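Side-chain contacts in sensory box histidine kinase/response regulator (Burkholderia thailandensis, PDB 3MR0), which probably senses a signal and passes it on by phosphorelay as a two-component kinase, here represented by its PAS domain: residues H37-K40 against E45-E48; K39-Y44 against G117-V122; L72-H75 against R79-Y82; F95-S100 against D124-E129; A104-N107 against E111-R114. All coordinates share one frame; numbering follows the deposited sequence.

Contact 1 of 5, residues H37-K40 against E45-E48; sequences HFKK and EDHE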
# COMPACT_ATOMS: atom_id res chain seq x y z
N HIS A 37 3.21 3.57 12.50
CA HIS A 37 3.39 2.21 11.97
C HIS A 37 3.55 2.12 10.44
O HIS A 37 4.21 1.21 9.92
CB HIS A 37 2.40 1.15 12.49
CG HIS A 37 2.94 -0.24 12.34
ND1 HIS A 37 4.00 -0.71 13.09
CD2 HIS A 37 2.63 -1.24 11.48
CE1 HIS A 37 4.29 -1.95 12.72
NE2 HIS A 37 3.47 -2.30 11.75
N PHE A 38 2.95 3.07 9.71
CA PHE A 38 3.23 3.15 8.30
C PHE A 38 4.73 3.37 8.13
O PHE A 38 5.38 2.67 7.37
CB PHE A 38 2.46 4.30 7.66
CG PHE A 38 2.61 4.36 6.17
CD1 PHE A 38 1.54 4.09 5.35
CD2 PHE A 38 3.83 4.68 5.60
CE1 PHE A 38 1.67 4.14 3.98
CE2 PHE A 38 3.98 4.73 4.21
CZ PHE A 38 2.90 4.46 3.40
N LYS A 39 5.27 4.36 8.83
CA LYS A 39 6.70 4.62 8.71
C LYS A 39 7.51 3.37 9.03
O LYS A 39 8.51 3.06 8.37
CB LYS A 39 7.13 5.77 9.61
CG LYS A 39 6.49 7.10 9.28
CD LYS A 39 7.07 8.17 10.17
CE LYS A 39 6.36 9.49 10.02
NZ LYS A 39 6.58 10.27 11.27
N LYS A 40 7.07 2.65 10.05
CA LYS A 40 7.82 1.48 10.44
C LYS A 40 7.81 0.44 9.33
O LYS A 40 8.86 -0.07 8.96
CB LYS A 40 7.29 0.92 11.74
CG LYS A 40 7.97 -0.38 12.16
CD LYS A 40 9.49 -0.32 11.99
CE LYS A 40 10.16 0.57 13.01
NZ LYS A 40 11.60 0.23 13.17
N GLU A 45 12.06 4.47 11.46
CA GLU A 45 11.58 4.92 12.76
C GLU A 45 10.78 6.22 12.61
O GLU A 45 10.98 6.98 11.67
CB GLU A 45 12.74 5.15 13.73
CG GLU A 45 13.42 3.89 14.20
CD GLU A 45 12.45 2.87 14.82
OE1 GLU A 45 11.44 3.27 15.43
OE2 GLU A 45 12.73 1.66 14.71
N ASP A 46 9.91 6.47 13.59
CA ASP A 46 8.99 7.61 13.56
C ASP A 46 9.71 8.92 13.21
O ASP A 46 9.21 9.72 12.44
CB ASP A 46 8.29 7.70 14.93
CG ASP A 46 7.11 8.66 14.94
OD1 ASP A 46 6.63 9.08 13.85
OD2 ASP A 46 6.65 8.98 16.06
N HIS A 47 10.89 9.12 13.76
CA HIS A 47 11.65 10.35 13.55
C HIS A 47 12.48 10.37 12.27
O HIS A 47 13.04 11.41 11.92
CB HIS A 47 12.59 10.59 14.74
CG HIS A 47 13.85 9.77 14.69
ND1 HIS A 47 14.00 8.58 15.37
CD2 HIS A 47 15.03 9.98 14.05
CE1 HIS A 47 15.20 8.09 15.15
NE2 HIS A 47 15.85 8.92 14.35
N GLU A 48 12.60 9.24 11.59
CA GLU A 48 13.38 9.17 10.35
C GLU A 48 12.61 9.60 9.10
O GLU A 48 13.10 9.49 7.98
CB GLU A 48 13.93 7.76 10.16
CG GLU A 48 14.86 7.35 11.25
CD GLU A 48 15.21 5.90 11.16
OE1 GLU A 48 14.89 5.27 10.15
OE2 GLU A 48 15.80 5.36 12.11
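Ion pairing between K39 and D46 carries the buried half of this contact. K39 reaches out in an extended chain (chi2 -176°), and its NZ lies 2.8 Å from D46 OD1, meeting that oxygen nearly along its C-O axis. The D46 carboxylate comes to it from across, its CG swung anti to the backbone N (chi1 -168°). A second ion pair sits on the exposed side: K40 bends at chi2 and chi3, which brings its end alongside E45, both chains pointing the same way. K40 NZ and E45 OE2 form a salt bridge there, although the modelled separation is too short to be trusted in detail.

The contact joins helix 36-41 of the PAS fold to the loop that follows it, across a tight reversal of the chain.

Hydrogen bonds to backbone carbonyls add to the charges. K39 NZ also donates to D46 O at 2.9 Å, lying in the carbonyl plane on a lone pair. L49 O takes another hydrogen bond from the same ammonium and D51 a further salt bridge, so this buried charge has partners in D46, L49 and D51. Within the loop, E48 N bonds E45 O at 2.8 Å, while E45 N gives a weak hydrogen bond to E48 OE1.

Beyond the polar bonds the touching is slight: the K39 methylene CD passes D46 O at 3.5 Å.

Contact 2 of 5, residues K39-Y44 against G117-V122; sequences KKIMGY and GWIMDV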
# COMPACT_ATOMS: atom_id res chain seq x y z
N LYS A 39 5.27 4.36 8.83
CA LYS A 39 6.70 4.62 8.71
C LYS A 39 7.51 3.37 9.03
O LYS A 39 8.51 3.06 8.37
CB LYS A 39 7.13 5.77 9.61
CG LYS A 39 6.49 7.10 9.28
CD LYS A 39 7.07 8.17 10.17
CE LYS A 39 6.36 9.49 10.02
NZ LYS A 39 6.58 10.27 11.27
N LYS A 40 7.07 2.65 10.05
CA LYS A 40 7.82 1.48 10.44
C LYS A 40 7.81 0.44 9.33
O LYS A 40 8.86 -0.07 8.96
CB LYS A 40 7.29 0.92 11.74
CG LYS A 40 7.97 -0.38 12.16
CD LYS A 40 9.49 -0.32 11.99
CE LYS A 40 10.16 0.57 13.01
NZ LYS A 40 11.60 0.23 13.17
N ILE A 41 6.63 0.15 8.78
CA ILE A 41 6.51 -0.84 7.71
C ILE A 41 7.43 -0.53 6.52
O ILE A 41 7.88 -1.45 5.85
CB ILE A 41 5.04 -0.99 7.24
CG1 ILE A 41 4.19 -1.68 8.31
CG2 ILE A 41 4.95 -1.76 5.92
CD1 ILE A 41 2.71 -1.64 8.02
N MSE A 42 7.70 0.75 6.27
CA MSE A 42 8.68 1.13 5.23
C MSE A 42 10.13 0.93 5.71
O MSE A 42 11.09 1.11 4.96
CB MSE A 42 8.48 2.58 4.76
CG MSE A 42 7.13 2.86 4.16
SE MSE A 42 6.71 1.74 2.62
CE MSE A 42 8.20 2.25 1.48
N GLY A 43 10.26 0.55 6.99
CA GLY A 43 11.54 0.30 7.62
C GLY A 43 12.10 1.50 8.35
O GLY A 43 13.27 1.49 8.71
N TYR A 44 11.27 2.52 8.57
CA TYR A 44 11.74 3.79 9.15
C TYR A 44 11.19 4.05 10.54
O TYR A 44 10.00 3.90 10.77
CB TYR A 44 11.37 4.97 8.25
CG TYR A 44 12.09 5.00 6.91
CD1 TYR A 44 13.23 5.76 6.72
CD2 TYR A 44 11.61 4.26 5.84
CE1 TYR A 44 13.87 5.78 5.50
CE2 TYR A 44 12.24 4.27 4.61
CZ TYR A 44 13.38 5.02 4.45
OH TYR A 44 14.00 5.02 3.22
N GLY A 117 -6.60 5.32 3.81
CA GLY A 117 -6.44 3.88 3.78
C GLY A 117 -5.34 3.39 4.67
O GLY A 117 -4.84 4.09 5.54
N TRP A 118 -4.96 2.14 4.46
CA TRP A 118 -3.94 1.52 5.27
C TRP A 118 -3.00 0.66 4.44
O TRP A 118 -3.24 0.40 3.26
CB TRP A 118 -4.60 0.67 6.37
CG TRP A 118 -5.72 -0.27 5.92
CD1 TRP A 118 -7.07 -0.05 6.04
CD2 TRP A 118 -5.60 -1.59 5.34
NE1 TRP A 118 -7.78 -1.12 5.57
CE2 TRP A 118 -6.90 -2.08 5.13
CE3 TRP A 118 -4.50 -2.39 4.97
CZ2 TRP A 118 -7.15 -3.32 4.56
CZ3 TRP A 118 -4.75 -3.63 4.40
CH2 TRP A 118 -6.06 -4.09 4.20
N ILE A 119 -1.92 0.22 5.06
CA ILE A 119 -1.08 -0.79 4.47
C ILE A 119 -0.82 -1.87 5.52
O ILE A 119 -0.79 -1.59 6.71
CB ILE A 119 0.25 -0.20 3.92
CG1 ILE A 119 1.07 0.46 5.04
CG2 ILE A 119 -0.02 0.76 2.78
CD1 ILE A 119 2.50 0.79 4.64
N MSE A 120 -0.64 -3.10 5.06
CA MSE A 120 -0.18 -4.19 5.92
C MSE A 120 0.98 -4.89 5.24
O MSE A 120 0.99 -5.00 4.01
CB MSE A 120 -1.30 -5.18 6.22
CG MSE A 120 -2.26 -4.71 7.27
SE MSE A 120 -3.34 -6.15 8.02
CE MSE A 120 -4.60 -6.38 6.59
N ASP A 121 1.95 -5.35 6.02
CA ASP A 121 3.07 -6.11 5.46
C ASP A 121 2.64 -7.55 5.29
O ASP A 121 2.41 -8.23 6.28
CB ASP A 121 4.32 -6.06 6.34
CG ASP A 121 5.54 -6.62 5.63
OD1 ASP A 121 5.50 -7.76 5.15
OD2 ASP A 121 6.54 -5.89 5.49
N VAL A 122 2.53 -7.99 4.04
CA VAL A 122 2.09 -9.35 3.71
C VAL A 122 3.21 -10.18 3.06
O VAL A 122 2.94 -11.12 2.32
CB VAL A 122 0.83 -9.35 2.78
CG1 VAL A 122 -0.37 -8.70 3.48
CG2 VAL A 122 1.14 -8.69 1.43
O HOH W 1 8.16 -4.18 6.79
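I41, in the last turn of helix 36-41, and D121, at the end of strand 112-121, mark the closest backbone approach, with 6.7 Å between I41 CA and D121 CA. No direct hydrogen bond spans the two segments. The helix finishes in a Schellman motif: G43 takes a positive phi of 94°, and Y44 N bonds back to K39 O at 2.8 Å, turning the chain away from the sheet. On the other side, residues 117-121 run as a strand and V122 follows as the N-cap of the next helix.

Side chains close the gap by packing. I41 and I119 slide past each other in opposite directions, I41 CG2 resting 3.8 Å from I119 CD1. I41 CD1, at the far end of the other branch, settles against the strand backbone, 3.7 Å from I119 O. The I119 CG1 branch stands between its own backbone N and carbonyl carbon (chi1 60°), with CD1 carried forward to the isoleucine of the helix.

At the edge a water does the polar work. It donates to I41 O at 2.9 Å and to D121 OD2 at 2.7 Å, so the carbonyl at the helix end is linked to the strand carboxylate. D121 is further held by T123 OG1 on OD1 and by R96 NE on OD2.

I119 also packs against S100 of strand 95-106 and F38 of helix 36-41, both lining a polyether-filled pocket; its side chain is about 4 Å from a bound polyether. Its own strand runs between 21-25 and 95-106, and helix 36-41 packs through I41 on the C-terminal end of this inner strand.

Contact 3 of 5, residues L72-H75 against R79-Y82; sequences LKAH and RDTY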
# COMPACT_ATOMS: atom_id res chain seq x y z
N LEU A 72 -5.06 2.73 -9.02
CA LEU A 72 -5.36 4.03 -8.41
C LEU A 72 -6.25 4.87 -9.33
O LEU A 72 -7.18 5.53 -8.87
CB LEU A 72 -4.09 4.80 -8.07
CG LEU A 72 -4.33 6.10 -7.29
CD1 LEU A 72 -5.29 5.86 -6.17
CD2 LEU A 72 -3.04 6.61 -6.75
N LYS A 73 -5.94 4.84 -10.63
CA LYS A 73 -6.76 5.48 -11.65
C LYS A 73 -8.17 4.88 -11.73
O LYS A 73 -9.15 5.60 -11.75
CB LYS A 73 -6.06 5.35 -12.99
CG LYS A 73 -6.79 6.03 -14.13
CD LYS A 73 -5.96 5.96 -15.40
CE LYS A 73 -6.77 6.32 -16.63
NZ LYS A 73 -6.12 5.71 -17.82
N ALA A 74 -8.27 3.57 -11.77
CA ALA A 74 -9.56 2.92 -11.80
C ALA A 74 -10.40 3.36 -10.59
O ALA A 74 -11.63 3.46 -10.69
CB ALA A 74 -9.39 1.41 -11.83
N HIS A 75 -9.74 3.61 -9.47
CA HIS A 75 -10.43 4.09 -8.26
C HIS A 75 -10.82 5.55 -8.39
O HIS A 75 -11.98 5.90 -8.25
CB HIS A 75 -9.58 3.89 -6.99
CG HIS A 75 -10.29 4.31 -5.73
ND1 HIS A 75 -11.36 3.61 -5.22
CD2 HIS A 75 -10.10 5.36 -4.90
CE1 HIS A 75 -11.79 4.20 -4.12
NE2 HIS A 75 -11.04 5.27 -3.90
N ARG A 79 -14.30 4.87 -9.71
CA ARG A 79 -14.69 4.55 -8.35
C ARG A 79 -14.38 3.11 -7.96
O ARG A 79 -14.53 2.74 -6.79
CB ARG A 79 -16.16 4.87 -8.10
CG ARG A 79 -16.49 6.36 -8.12
CD ARG A 79 -17.85 6.55 -7.53
NE ARG A 79 -18.36 5.23 -7.21
CZ ARG A 79 -19.22 4.98 -6.24
NH1 ARG A 79 -19.60 3.73 -6.02
NH2 ARG A 79 -19.69 5.96 -5.48
N ASP A 80 -13.92 2.30 -8.91
CA ASP A 80 -13.62 0.89 -8.65
C ASP A 80 -12.82 0.76 -7.38
O ASP A 80 -12.03 1.65 -7.05
CB ASP A 80 -12.81 0.27 -9.78
CG ASP A 80 -13.67 -0.18 -10.95
OD1 ASP A 80 -14.91 0.03 -10.90
OD2 ASP A 80 -13.09 -0.75 -11.91
N THR A 81 -12.99 -0.38 -6.70
CA THR A 81 -12.32 -0.64 -5.43
C THR A 81 -10.79 -0.49 -5.53
O THR A 81 -10.18 -0.87 -6.53
CB THR A 81 -12.70 -2.03 -4.90
OG1 THR A 81 -14.09 -2.05 -4.57
CG2 THR A 81 -11.89 -2.39 -3.68
N TYR A 82 -10.18 0.10 -4.50
CA TYR A 82 -8.73 0.12 -4.39
C TYR A 82 -8.29 -0.83 -3.29
O TYR A 82 -8.52 -0.60 -2.10
CB TYR A 82 -8.20 1.54 -4.14
CG TYR A 82 -6.70 1.65 -4.20
CD1 TYR A 82 -6.03 1.66 -5.42
CD2 TYR A 82 -5.94 1.73 -3.04
CE1 TYR A 82 -4.65 1.74 -5.47
CE2 TYR A 82 -4.56 1.83 -3.09
CZ TYR A 82 -3.91 1.83 -4.30
OH TYR A 82 -2.54 1.93 -4.32
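H75 and Y82 make the compact part of this contact, their side chains crossing at about a right angle. Y82 CB stands over one face of the imidazole, 4.1 Å from the H75 ring centroid and 25° off its normal, a CH-pi contact. At the ring edge, H75 ND1 donates to D80 O at 2.8 Å, with the oxygen close to the imidazole plane and the donor tilted from the carbonyl plane. Having CG anti to the backbone N (chi1 -177°) points the ring at residues 80-82, where the chain comes back past the helix. H75 NE2 is bonded to A104 N, so both ring nitrogens are engaged and the ring is fixed in rotation; this pattern is consistent with a neutral histidine protonated on ND1. Next to it, L72 CB lies 4.1 Å from Y82 CE1, and L72 CD1 comes over one face of the tyrosine ring.

The arrangement closes the C-terminal end of helix 65-78 as the PAS fold passes into strand 82-89, with R79 leaving the helix at a positive phi of 74°. L72 and Y82 both line the pocket occupied by a polyether, and M115 of strand 112-121 touches L72, H75 and Y82.

Toward solvent the contact is looser. The backbone bonds from R79 N to H75 O, 2.9 Å, and from D80 N to A74 O, 3.1 Å, are both weak, bent well away from straight. D80 CB and A74 CB meet at 4.1 Å with D80 otherwise exposed, and the R79 side chain leads off to lie against W106.

Contact 4 of 5, residues F95-S100 against D124-E129; sequences FRWIQS and DRKRDE. With SO4 (sulfate ion), chain C.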
# COMPACT_ATOMS: atom_id res chain seq x y z
N PHE A 95 13.09 -5.15 -0.51
CA PHE A 95 11.68 -5.11 -0.87
C PHE A 95 10.82 -5.91 0.07
O PHE A 95 11.21 -6.98 0.50
CB PHE A 95 11.49 -5.57 -2.32
CG PHE A 95 11.94 -4.55 -3.33
CD1 PHE A 95 13.22 -4.60 -3.85
CD2 PHE A 95 11.10 -3.53 -3.72
CE1 PHE A 95 13.66 -3.64 -4.77
CE2 PHE A 95 11.50 -2.58 -4.62
CZ PHE A 95 12.80 -2.63 -5.15
N ARG A 96 9.66 -5.36 0.40
CA ARG A 96 8.63 -6.12 1.10
C ARG A 96 7.33 -6.03 0.31
O ARG A 96 7.12 -5.11 -0.47
CB ARG A 96 8.41 -5.55 2.52
CG ARG A 96 9.68 -5.37 3.36
CD ARG A 96 10.28 -6.68 3.92
NE ARG A 96 9.41 -7.34 4.90
CZ ARG A 96 9.73 -8.41 5.63
NH1 ARG A 96 8.84 -8.92 6.48
NH2 ARG A 96 10.94 -8.97 5.52
N TRP A 97 6.43 -6.99 0.52
CA TRP A 97 5.10 -6.89 -0.06
C TRP A 97 4.19 -6.21 0.95
O TRP A 97 4.25 -6.51 2.13
CB TRP A 97 4.52 -8.26 -0.37
CG TRP A 97 5.13 -8.94 -1.55
CD1 TRP A 97 6.27 -9.69 -1.57
CD2 TRP A 97 4.60 -8.97 -2.87
NE1 TRP A 97 6.50 -10.16 -2.84
CE2 TRP A 97 5.48 -9.73 -3.66
CE3 TRP A 97 3.48 -8.40 -3.48
CZ2 TRP A 97 5.27 -9.96 -5.02
CZ3 TRP A 97 3.27 -8.64 -4.85
CH2 TRP A 97 4.15 -9.41 -5.59
N ILE A 98 3.36 -5.30 0.45
CA ILE A 98 2.28 -4.74 1.24
C ILE A 98 0.95 -4.96 0.52
O ILE A 98 0.89 -5.00 -0.72
CB ILE A 98 2.47 -3.20 1.49
CG1 ILE A 98 2.66 -2.44 0.16
CG2 ILE A 98 3.61 -2.93 2.44
CD1 ILE A 98 2.76 -0.91 0.34
N GLN A 99 -0.13 -5.11 1.30
CA GLN A 99 -1.48 -4.93 0.77
C GLN A 99 -1.90 -3.48 1.08
O GLN A 99 -1.72 -3.03 2.22
CB GLN A 99 -2.46 -5.91 1.41
CG GLN A 99 -3.90 -5.65 1.01
CD GLN A 99 -4.88 -6.51 1.78
OE1 GLN A 99 -4.59 -6.95 2.89
NE2 GLN A 99 -6.06 -6.73 1.20
N SER A 100 -2.40 -2.76 0.09
CA SER A 100 -2.86 -1.37 0.29
C SER A 100 -4.33 -1.27 -0.09
O SER A 100 -4.73 -1.68 -1.19
CB SER A 100 -2.02 -0.37 -0.51
OG SER A 100 -2.35 0.97 -0.20
N ASP A 124 5.49 -12.42 4.16
CA ASP A 124 5.61 -13.86 4.49
C ASP A 124 4.56 -14.73 3.83
O ASP A 124 4.86 -15.85 3.43
CB ASP A 124 5.61 -14.09 6.00
CG ASP A 124 6.97 -13.85 6.60
OD1 ASP A 124 7.92 -13.71 5.82
OD2 ASP A 124 7.08 -13.81 7.85
N ARG A 125 3.33 -14.25 3.74
CA ARG A 125 2.32 -14.96 2.98
C ARG A 125 2.72 -15.05 1.52
O ARG A 125 2.58 -16.10 0.92
CB ARG A 125 0.94 -14.32 3.08
CG ARG A 125 -0.01 -14.87 2.01
CD ARG A 125 -1.47 -14.62 2.33
NE ARG A 125 -1.71 -13.21 2.64
CZ ARG A 125 -1.95 -12.28 1.73
NH1 ARG A 125 -2.00 -12.60 0.45
NH2 ARG A 125 -2.14 -11.04 2.11
N LYS A 126 3.23 -13.94 0.96
CA LYS A 126 3.59 -13.91 -0.46
C LYS A 126 4.78 -14.84 -0.76
O LYS A 126 4.86 -15.43 -1.86
CB LYS A 126 3.83 -12.47 -0.96
CG LYS A 126 2.60 -11.56 -0.90
CD LYS A 126 1.54 -11.92 -1.90
CE LYS A 126 2.10 -11.95 -3.28
NZ LYS A 126 1.04 -12.32 -4.26
N ARG A 127 5.68 -14.98 0.22
CA ARG A 127 6.81 -15.91 0.15
C ARG A 127 6.33 -17.35 0.04
O ARG A 127 6.82 -18.11 -0.79
CB ARG A 127 7.72 -15.77 1.39
CG ARG A 127 8.57 -14.48 1.45
CD ARG A 127 9.13 -14.22 2.86
NE ARG A 127 10.20 -13.21 2.87
CZ ARG A 127 10.57 -12.48 3.93
NH1 ARG A 127 9.96 -12.62 5.10
NH2 ARG A 127 11.55 -11.59 3.82
N ASP A 128 5.38 -17.72 0.90
CA ASP A 128 4.87 -19.09 0.94
C ASP A 128 3.96 -19.44 -0.27
O ASP A 128 3.99 -20.55 -0.80
CB ASP A 128 4.20 -19.39 2.30
CG ASP A 128 5.22 -19.46 3.43
OD1 ASP A 128 6.43 -19.64 3.17
OD2 ASP A 128 4.81 -19.34 4.61
N GLU A 129 3.18 -18.48 -0.72
CA GLU A 129 2.41 -18.65 -1.95
C GLU A 129 3.32 -18.89 -3.15
O GLU A 129 3.04 -19.76 -3.97
CB GLU A 129 1.54 -17.43 -2.22
CG GLU A 129 0.38 -17.26 -1.27
CD GLU A 129 -0.41 -15.96 -1.54
OE1 GLU A 129 -0.07 -15.24 -2.50
OE2 GLU A 129 -1.35 -15.67 -0.76
S SO4 C . -1.45 -11.79 6.16
O1 SO4 C . -1.42 -13.21 5.83
O2 SO4 C . -0.15 -11.33 6.63
O3 SO4 C . -1.80 -11.06 4.96
O4 SO4 C . -2.43 -11.50 7.19
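K126 NZ lies between the W97 ring and the carboxylate of E129. It is 4.6 Å from the centroid of the W97 six-membered ring, 19° off the normal, in a cation-pi contact, while E129 OE1 forms a long salt bridge to it at 3.6 Å. The lysine reaches this place by curling: bends at chi2 (-71°) and chi3 (-55°) lay the chain over a single face of the indole. K126 CG packs 3.7 Å from W97 CG, at the rim of the indole, with K126 CB over the CG-CD1 bond, and K126 CE sits almost straight above the six-membered ring, 3.7 Å from its centroid, as a CH-pi partner. Aliphatic chain and ammonium thus share one aromatic surface.

This is where helix 123-140, which follows the last strand of the PAS sheet, is held to strand 95-106. In PAS-containing kinases such a C-terminal helix commonly leads toward the downstream signalling parts, and it probably does so here. R87 and a bound polyether also touch the tryptophan, whereas its strand neighbour I98 looks to the internal pocket.

Farther round the helix, R125 presents its guanidinium edge to a sulfate, probably from the crystallisation liquor: NH2 bonds O3 at 2.9 Å, and NE reaches O3 and O1 at 3.2 Å each. E85 is a second anion at R125 NH2, and E129 OE2 a weak one at NH1. R127 comes close to R96, whose NE is paired with D121, but R127 was modelled in two conformers, so that approach is doubtful.

Contact 5 of 5, residues A104-N107 against E111-R114; sequences ALWN and EPYR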
# COMPACT_ATOMS: atom_id res chain seq x y z
N ALA A 104 -11.27 6.97 -1.64
CA ALA A 104 -11.21 8.37 -2.00
C ALA A 104 -12.52 9.10 -1.68
O ALA A 104 -13.56 8.47 -1.49
CB ALA A 104 -10.88 8.50 -3.48
N LEU A 105 -12.46 10.43 -1.62
CA LEU A 105 -13.63 11.27 -1.46
C LEU A 105 -13.62 12.24 -2.61
O LEU A 105 -12.58 12.84 -2.90
CB LEU A 105 -13.56 12.04 -0.13
CG LEU A 105 -13.66 11.17 1.12
CD1 LEU A 105 -12.87 11.81 2.23
CD2 LEU A 105 -15.10 10.95 1.54
N TRP A 106 -14.78 12.40 -3.26
CA TRP A 106 -14.93 13.28 -4.41
C TRP A 106 -15.88 14.43 -4.12
O TRP A 106 -16.85 14.27 -3.38
CB TRP A 106 -15.51 12.52 -5.59
CG TRP A 106 -14.70 11.39 -6.04
CD1 TRP A 106 -13.70 11.41 -6.98
CD2 TRP A 106 -14.78 10.04 -5.57
NE1 TRP A 106 -13.17 10.14 -7.13
CE2 TRP A 106 -13.81 9.29 -6.27
CE3 TRP A 106 -15.60 9.39 -4.63
CZ2 TRP A 106 -13.63 7.92 -6.05
CZ3 TRP A 106 -15.40 8.02 -4.41
CH2 TRP A 106 -14.43 7.31 -5.11
N ASN A 107 -15.61 15.57 -4.73
CA ASN A 107 -16.53 16.70 -4.63
C ASN A 107 -17.68 16.49 -5.63
O ASN A 107 -17.75 15.44 -6.27
CB ASN A 107 -15.80 18.03 -4.79
CG ASN A 107 -15.33 18.28 -6.20
OD1 ASN A 107 -15.67 17.55 -7.11
ND2 ASN A 107 -14.56 19.34 -6.38
N GLU A 111 -14.25 15.10 -8.67
CA GLU A 111 -12.81 15.22 -8.46
C GLU A 111 -12.46 14.72 -7.08
O GLU A 111 -13.17 15.03 -6.13
CB GLU A 111 -12.38 16.67 -8.52
CG GLU A 111 -12.52 17.39 -9.85
CD GLU A 111 -12.03 18.85 -9.75
OE1 GLU A 111 -12.48 19.70 -10.56
OE2 GLU A 111 -11.18 19.14 -8.85
N PRO A 112 -11.34 13.98 -6.95
CA PRO A 112 -10.90 13.55 -5.62
C PRO A 112 -10.27 14.71 -4.83
O PRO A 112 -9.45 15.45 -5.38
CB PRO A 112 -9.85 12.46 -5.92
CG PRO A 112 -9.98 12.14 -7.35
CD PRO A 112 -10.55 13.34 -8.03
N TYR A 113 -10.65 14.87 -3.57
CA TYR A 113 -9.96 15.82 -2.70
C TYR A 113 -9.26 15.13 -1.55
O TYR A 113 -8.44 15.74 -0.90
CB TYR A 113 -10.90 16.88 -2.14
CG TYR A 113 -12.06 16.35 -1.30
CD1 TYR A 113 -11.92 16.14 0.07
CD2 TYR A 113 -13.29 16.09 -1.88
CE1 TYR A 113 -12.98 15.68 0.82
CE2 TYR A 113 -14.34 15.63 -1.13
CZ TYR A 113 -14.18 15.42 0.20
OH TYR A 113 -15.26 14.95 0.91
N ARG A 114 -9.59 13.87 -1.30
CA ARG A 114 -8.98 13.14 -0.20
C ARG A 114 -9.04 11.66 -0.50
O ARG A 114 -9.83 11.25 -1.30
CB ARG A 114 -9.73 13.44 1.12
CG ARG A 114 -9.07 12.94 2.38
CD ARG A 114 -9.89 13.27 3.60
NE ARG A 114 -9.22 12.88 4.83
CZ ARG A 114 -9.71 13.10 6.05
NH1 ARG A 114 -10.89 13.70 6.19
NH2 ARG A 114 -9.04 12.72 7.12
O HOH W 2 -17.12 13.76 -0.62
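Y113 lies back across L105, and its side chain can be followed outward from CB. Chi1 of 60° sets CG between the backbone N and the carbonyl carbon, folding the ring over the opposite strand instead of along its own. CG and CD2 pass L105 O, CD2 at 3.5 Å. CD2 and CE2 then run along the backbone, where N107 N lies in the plane of the ring at its edge and W106 C is 3.6 Å from CE2. L105 CB lies over one face in a CH-pi contact, closest to CZ at 3.5 Å. At the tip, Y113 OH is bonded to a water at 2.7 Å, and the same water donates to W106 O.

Beneath this runs a classic beta bulge: Y113 and R114 both stand opposite L105. L105 N donates to R114 O at 2.8 Å, and Y113 N donates to L105 O at 2.9 Å. The R114 side chain runs out from the bulge, and its guanidinium pairs with D24. Nearer the turn N107 and E111 bond twice, N107 N to E111 O, and E111 N to N107 OD1 at 3.2 Å, from above the plane of that side-chain amide.

On the other sheet face W106 and P112 cross, NE1 meeting CG. There the hairpin of strands 95-106 and 112-121 meets helix 65-78, whose L76 O accepts from W106 NE1 while the L76 side chain packs on A104 and P112; strand 21-25 flanks the hairpin through D24.

Contacts 1 and 2 start from the same helix, 36-41. Contact 1 closes a short loop just after it, whereas contact 2 spans most of the domain to bring that helix onto strand 112-121. Within this long span lie contact 3, turning helix 65-78 into strand 82-89, and contact 5, closing the hairpin of strands 95-106 and 112-121; the two touch through H75 and A104. Contact 4 begins inside the span and ends beyond it, so it crosses contact 2 while enclosing contact 5. It joins the C-terminal helix to strand 95-106, beside the strand used by contact 2. Contacts 4 and 5 occupy opposite ends of that hairpin.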